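Local coordinates for protein putative NADH-depentdent flavin oxidoreductase (Cupriavidus metallidurans, PDB 5OCS) that is an FMN-dependent ene-reductase of the Old Yellow Enzyme family, which probably uses NADPH to reduce activated carbon-carbon double bonds, at residues 204-216 / 246-259. Sequence-based numbering, arbitrary orientation.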
loop_
_atom_site.group_PDB
_atom_site.type_symbol
_atom_site.label_atom_id
_atom_site.label_comp_id
_atom_site.label_asym_id
_atom_site.label_seq_id
_atom_site.Cartn_x
_atom_site.Cartn_y
_atom_site.Cartn_z
ATOM N N LEU D 204 -16.762 -38.987 -15.069
ATOM C CA LEU D 204 -15.819 -38.154 -14.333
ATOM C C LEU D 204 -14.550 -37.984 -15.150
ATOM O O LEU D 204 -14.035 -36.874 -15.315
ATOM C CB LEU D 204 -15.523 -38.755 -12.965
ATOM C CG LEU D 204 -14.497 -38.011 -12.104
ATOM C CD1 LEU D 204 -14.872 -36.528 -11.978
ATOM C CD2 LEU D 204 -14.290 -38.624 -10.730
ATOM N N GLU D 205 -14.043 -39.095 -15.678
ATOM C CA GLU D 205 -12.819 -39.046 -16.495
ATOM C C GLU D 205 -12.983 -38.132 -17.690
ATOM O O GLU D 205 -12.077 -37.345 -18.005
ATOM C CB GLU D 205 -12.378 -40.457 -16.905
ATOM C CG GLU D 205 -11.054 -40.484 -17.641
ATOM C CD GLU D 205 -10.735 -41.876 -18.180
ATOM O OE1 GLU D 205 -10.965 -42.852 -17.428
ATOM O OE2 GLU D 205 -10.268 -41.977 -19.340
ATOM N N ASN D 206 -14.122 -38.192 -18.364
ATOM C CA ASN D 206 -14.379 -37.301 -19.496
ATOM C C ASN D 206 -14.466 -35.834 -19.091
ATOM O O ASN D 206 -14.014 -34.954 -19.821
ATOM C CB ASN D 206 -15.673 -37.661 -20.205
ATOM C CG ASN D 206 -15.560 -38.930 -21.043
ATOM O OD1 ASN D 206 -14.531 -39.607 -21.053
ATOM N ND2 ASN D 206 -16.639 -39.262 -21.735
ATOM N N ARG D 207 -15.066 -35.577 -17.941
ATOM C CA ARG D 207 -15.219 -34.193 -17.446
ATOM C C ARG D 207 -13.880 -33.572 -17.013
ATOM O O ARG D 207 -13.689 -32.362 -17.157
ATOM C CB ARG D 207 -16.239 -34.146 -16.317
ATOM C CG ARG D 207 -17.653 -34.336 -16.859
ATOM C CD ARG D 207 -18.718 -34.258 -15.794
ATOM N NE ARG D 207 -18.846 -35.507 -15.048
ATOM C CZ ARG D 207 -18.598 -35.680 -13.752
ATOM N NH1 ARG D 207 -18.137 -34.689 -12.992
ATOM N NH2 ARG D 207 -18.818 -36.878 -13.179
ATOM N N MET D 208 -12.964 -34.389 -16.518
ATOM C CA MET D 208 -11.644 -33.881 -16.110
ATOM C C MET D 208 -10.704 -33.739 -17.294
ATOM O O MET D 208 -9.647 -33.126 -17.155
ATOM C CB MET D 208 -11.016 -34.830 -15.101
ATOM C CG MET D 208 -11.751 -34.938 -13.789
ATOM S SD MET D 208 -10.890 -35.840 -12.499
ATOM C CE MET D 208 -10.685 -37.449 -13.286
ATOM N N ARG D 209 -11.046 -34.353 -18.425
ATOM C CA ARG D 209 -10.158 -34.452 -19.564
ATOM C C ARG D 209 -9.670 -33.090 -20.066
ATOM O O ARG D 209 -8.481 -32.912 -20.220
ATOM C CB ARG D 209 -10.827 -35.208 -20.736
ATOM C CG ARG D 209 -9.877 -35.615 -21.885
ATOM C CD ARG D 209 -10.583 -36.431 -22.980
ATOM N NE ARG D 209 -11.375 -37.529 -22.413
ATOM C CZ ARG D 209 -10.857 -38.632 -21.863
ATOM N NH1 ARG D 209 -9.543 -38.831 -21.824
ATOM N NH2 ARG D 209 -11.653 -39.549 -21.321
ATOM N N PHE D 210 -10.575 -32.151 -20.343
ATOM C CA PHE D 210 -10.140 -30.861 -20.886
ATOM C C PHE D 210 -9.387 -30.017 -19.850
ATOM O O PHE D 210 -8.291 -29.492 -20.180
ATOM C CB PHE D 210 -11.302 -30.095 -21.492
ATOM C CG PHE D 210 -10.912 -28.771 -22.127
ATOM C CD1 PHE D 210 -9.973 -28.720 -23.170
ATOM C CD2 PHE D 210 -11.414 -27.574 -21.640
ATOM C CE1 PHE D 210 -9.621 -27.515 -23.765
ATOM C CE2 PHE D 210 -11.068 -26.348 -22.242
ATOM C CZ PHE D 210 -10.169 -26.324 -23.303
ATOM N N PRO D 211 -9.911 -29.899 -18.598
ATOM C CA PRO D 211 -9.092 -29.237 -17.572
ATOM C C PRO D 211 -7.659 -29.824 -17.434
ATOM O O PRO D 211 -6.675 -29.072 -17.302
ATOM C CB PRO D 211 -9.887 -29.468 -16.281
ATOM C CG PRO D 211 -11.302 -29.424 -16.783
ATOM C CD PRO D 211 -11.291 -30.112 -18.111
ATOM N N LEU D 212 -7.551 -31.159 -17.489
ATOM C CA LEU D 212 -6.235 -31.792 -17.433
ATOM C C LEU D 212 -5.414 -31.562 -18.701
ATOM O O LEU D 212 -4.183 -31.434 -18.587
ATOM C CB LEU D 212 -6.343 -33.273 -17.051
ATOM C CG LEU D 212 -6.807 -33.462 -15.606
ATOM C CD1 LEU D 212 -7.146 -34.921 -15.342
ATOM C CD2 LEU D 212 -5.813 -32.974 -14.589
ATOM N N GLU D 213 -6.046 -31.479 -19.873
ATOM C CA GLU D 213 -5.326 -31.083 -21.124
ATOM C C GLU D 213 -4.722 -29.690 -20.983
ATOM O O GLU D 213 -3.578 -29.431 -21.381
ATOM C CB GLU D 213 -6.211 -31.107 -22.354
ATOM C CG GLU D 213 -6.550 -32.537 -22.788
ATOM C CD GLU D 213 -7.564 -32.599 -23.873
ATOM O OE1 GLU D 213 -8.067 -31.527 -24.281
ATOM O OE2 GLU D 213 -7.857 -33.732 -24.337
ATOM N N VAL D 214 -5.510 -28.787 -20.410
ATOM C CA VAL D 214 -5.057 -27.396 -20.261
ATOM C C VAL D 214 -3.904 -27.367 -19.293
ATOM O O VAL D 214 -2.841 -26.753 -19.606
ATOM C CB VAL D 214 -6.195 -26.464 -19.796
ATOM C CG1 VAL D 214 -5.687 -25.042 -19.524
ATOM C CG2 VAL D 214 -7.245 -26.420 -20.874
ATOM N N PHE D 215 -4.080 -28.009 -18.128
ATOM C CA PHE D 215 -3.012 -28.079 -17.143
ATOM C C PHE D 215 -1.745 -28.650 -17.791
ATOM O O PHE D 215 -0.645 -28.098 -17.615
ATOM C CB PHE D 215 -3.362 -28.941 -15.938
ATOM C CG PHE D 215 -2.201 -29.193 -15.062
ATOM C CD1 PHE D 215 -1.848 -28.276 -14.085
ATOM C CD2 PHE D 215 -1.406 -30.306 -15.261
ATOM C CE1 PHE D 215 -0.723 -28.463 -13.333
ATOM C CE2 PHE D 215 -0.278 -30.500 -14.506
ATOM C CZ PHE D 215 0.060 -29.578 -13.529
ATOM N N ASP D 216 -1.886 -29.768 -18.505
ATOM C CA ASP D 216 -0.711 -30.384 -19.176
ATOM C C ASP D 216 -0.044 -29.465 -20.147
ATOM O O ASP D 216 1.180 -29.392 -20.179
ATOM C CB ASP D 216 -1.107 -31.686 -19.921
ATOM C CG ASP D 216 -1.397 -32.835 -18.964
ATOM O OD1 ASP D 216 -0.969 -32.773 -17.788
ATOM O OD2 ASP D 216 -2.040 -33.823 -19.413
ATOM N N GLY D 246 -14.843 -35.829 -6.689
ATOM C CA GLY D 246 -14.224 -35.334 -7.895
ATOM C C GLY D 246 -12.926 -34.589 -7.601
ATOM O O GLY D 246 -11.923 -34.768 -8.298
ATOM N N THR D 247 -12.981 -33.694 -6.621
ATOM C CA THR D 247 -11.796 -32.943 -6.213
ATOM C C THR D 247 -10.616 -33.867 -5.890
ATOM O O THR D 247 -9.475 -33.581 -6.277
ATOM C CB THR D 247 -12.125 -32.060 -5.007
ATOM O OG1 THR D 247 -13.100 -31.140 -5.449
ATOM C CG2 THR D 247 -10.950 -31.280 -4.516
ATOM N N ILE D 248 -10.887 -34.933 -5.151
ATOM C CA ILE D 248 -9.829 -35.868 -4.755
ATOM C C ILE D 248 -9.284 -36.570 -5.983
ATOM O O ILE D 248 -8.071 -36.696 -6.117
ATOM C CB ILE D 248 -10.315 -36.856 -3.665
ATOM C CG1 ILE D 248 -10.541 -36.079 -2.380
ATOM C CG2 ILE D 248 -9.275 -37.957 -3.422
ATOM C CD1 ILE D 248 -11.343 -36.779 -1.327
ATOM N N ALA D 249 -10.165 -36.994 -6.889
ATOM C CA ALA D 249 -9.729 -37.699 -8.099
ATOM C C ALA D 249 -8.917 -36.768 -9.015
ATOM O O ALA D 249 -7.884 -37.146 -9.611
ATOM C CB ALA D 249 -10.934 -38.269 -8.831
ATOM N N LEU D 250 -9.386 -35.531 -9.116
ATOM C CA LEU D 250 -8.660 -34.557 -9.895
ATOM C C LEU D 250 -7.252 -34.271 -9.260
ATOM O O LEU D 250 -6.256 -34.182 -9.995
ATOM C CB LEU D 250 -9.498 -33.292 -10.072
ATOM C CG LEU D 250 -8.812 -32.133 -10.832
ATOM C CD1 LEU D 250 -8.547 -32.521 -12.273
ATOM C CD2 LEU D 250 -9.711 -30.898 -10.785
ATOM N N SER D 251 -7.188 -34.179 -7.944
ATOM C CA SER D 251 -5.936 -33.876 -7.221
ATOM C C SER D 251 -4.938 -35.031 -7.386
ATOM O O SER D 251 -3.747 -34.799 -7.629
ATOM C CB SER D 251 -6.201 -33.572 -5.782
ATOM O OG SER D 251 -7.044 -32.420 -5.670
ATOM N N HIS D 252 -5.432 -36.272 -7.378
ATOM C CA HIS D 252 -4.546 -37.427 -7.717
ATOM C C HIS D 252 -3.977 -37.301 -9.137
ATOM O O HIS D 252 -2.775 -37.538 -9.372
ATOM C CB HIS D 252 -5.252 -38.819 -7.558
ATOM C CG HIS D 252 -5.442 -39.270 -6.135
ATOM N ND1 HIS D 252 -4.395 -39.562 -5.292
ATOM C CD2 HIS D 252 -6.566 -39.517 -5.427
ATOM C CE1 HIS D 252 -4.862 -39.946 -4.119
ATOM N NE2 HIS D 252 -6.178 -39.910 -4.168
ATOM N N GLU D 253 -4.820 -36.955 -10.101
ATOM C CA GLU D 253 -4.353 -36.761 -11.462
ATOM C C GLU D 253 -3.364 -35.631 -11.577
ATOM O O GLU D 253 -2.348 -35.780 -12.260
ATOM C CB GLU D 253 -5.485 -36.538 -12.426
ATOM C CG GLU D 253 -6.230 -37.802 -12.798
ATOM C CD GLU D 253 -5.355 -38.791 -13.550
ATOM O OE1 GLU D 253 -4.450 -38.403 -14.316
ATOM O OE2 GLU D 253 -5.555 -39.980 -13.325
ATOM N N LEU D 254 -3.644 -34.524 -10.883
ATOM C CA LEU D 254 -2.711 -33.382 -10.890
ATOM C C LEU D 254 -1.331 -33.806 -10.375
ATOM O O LEU D 254 -0.309 -33.499 -10.991
ATOM C CB LEU D 254 -3.263 -32.234 -10.041
ATOM C CG LEU D 254 -4.463 -31.553 -10.698
ATOM C CD1 LEU D 254 -5.228 -30.700 -9.704
ATOM C CD2 LEU D 254 -4.004 -30.711 -11.858
ATOM N N LYS D 255 -1.316 -34.546 -9.280
ATOM C CA LYS D 255 -0.057 -35.051 -8.730
ATOM C C LYS D 255 0.708 -35.931 -9.722
ATOM O O LYS D 255 1.911 -35.757 -9.918
ATOM C CB LYS D 255 -0.306 -35.799 -7.438
ATOM C CG LYS D 255 0.958 -36.331 -6.802
ATOM C CD LYS D 255 0.732 -36.746 -5.379
ATOM C CE LYS D 255 2.010 -37.331 -4.776
ATOM N NZ LYS D 255 1.869 -37.324 -3.296
ATOM N N ALA D 256 0.014 -36.852 -10.374
ATOM C CA ALA D 256 0.638 -37.745 -11.361
ATOM C C ALA D 256 1.127 -36.995 -12.589
ATOM O O ALA D 256 2.080 -37.415 -13.249
ATOM C CB ALA D 256 -0.358 -38.815 -11.802
ATOM N N ARG D 257 0.508 -35.860 -12.897
ATOM C CA ARG D 257 0.920 -35.062 -14.018
ATOM C C ARG D 257 1.900 -33.936 -13.645
ATOM O O ARG D 257 2.150 -33.089 -14.440
ATOM C CB ARG D 257 -0.314 -34.511 -14.728
ATOM C CG ARG D 257 -1.105 -35.624 -15.441
ATOM C CD ARG D 257 -2.473 -35.160 -15.846
ATOM N NE ARG D 257 -3.380 -36.285 -16.136
ATOM C CZ ARG D 257 -4.032 -36.481 -17.282
ATOM N NH1 ARG D 257 -3.917 -35.649 -18.308
ATOM N NH2 ARG D 257 -4.843 -37.528 -17.392
ATOM N N GLY D 258 2.466 -33.954 -12.456
ATOM C CA GLY D 258 3.534 -32.997 -12.138
ATOM C C GLY D 258 3.073 -31.645 -11.636
ATOM O O GLY D 258 3.872 -30.705 -11.591
ATOM N N SER D 259 1.809 -31.519 -11.254
ATOM C CA SER D 259 1.402 -30.371 -10.410
ATOM C C SER D 259 2.244 -30.173 -9.168
ATOM O O SER D 259 2.598 -31.133 -8.485
ATOM C CB SER D 259 -0.067 -30.483 -9.998
ATOM O OG SER D 259 -0.498 -29.206 -9.520
HETATM O O HOH W 1 -6.562 -35.081 -20.126
HETATM O O HOH W 2 1.720 -32.794 -17.107
#
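R257 and D216 meet where helix 204-221 faces the end of helix 244-256, in a salt bridge whose NH1 to OD2 distance is 2.8 Å. The N-H...O angle of 138° shows a bent bond: NH1 reaches OD2 on its syn side but tilted out of the carboxylate plane, even though carboxylate and guanidinium planes are nearly coplanar. A second acid holds the same guanidinium from the last turn of the helix, just before R257 leaves it: NE lies 3.0 Å from OE1 of E253, and NH2 reaches that oxygen too, so both nitrogens share one atom. NE meets the anti lone pair of E253 OE1, whereas NH2 arrives from above the carboxylate plane. L212 CB lies over one face of the guanidinium, offset toward its rim, 3.6 Å from R257 NH1.

Two waters complete the polar rim. One accepts from R257 NH1 and donates to the R209 carbonyl; the other donates to both OD1 of D216 and the R257 carbonyl, across the turn where G258, at positive phi, closes a Schellman motif. S259 OG turns elsewhere, bonding to the A261 carbonyl.

Beneath this rim the contact is apolar. L212 inserts CD2 between L250 and L254, 3.6 Å from L250 CD1, while M208 SD rests on the L250 backbone. F215, whose ring extends away from its own backbone N, turns one face to L254 CD2, a CH-pi contact 4.0 Å from the centroid and 15° off the normal; V228 and M230 of strand 228-233 also touch F215.

The axes cross at -49°, joining successive helices around the TIM barrel on the outside of the strand between them. The chemistry implies a division of labour: leucine, methionine and phenylalanine fill the interface, while the arginine's charge probably favours the ionised form of both D216 and E253, and its two grips tie the helices together at the rim.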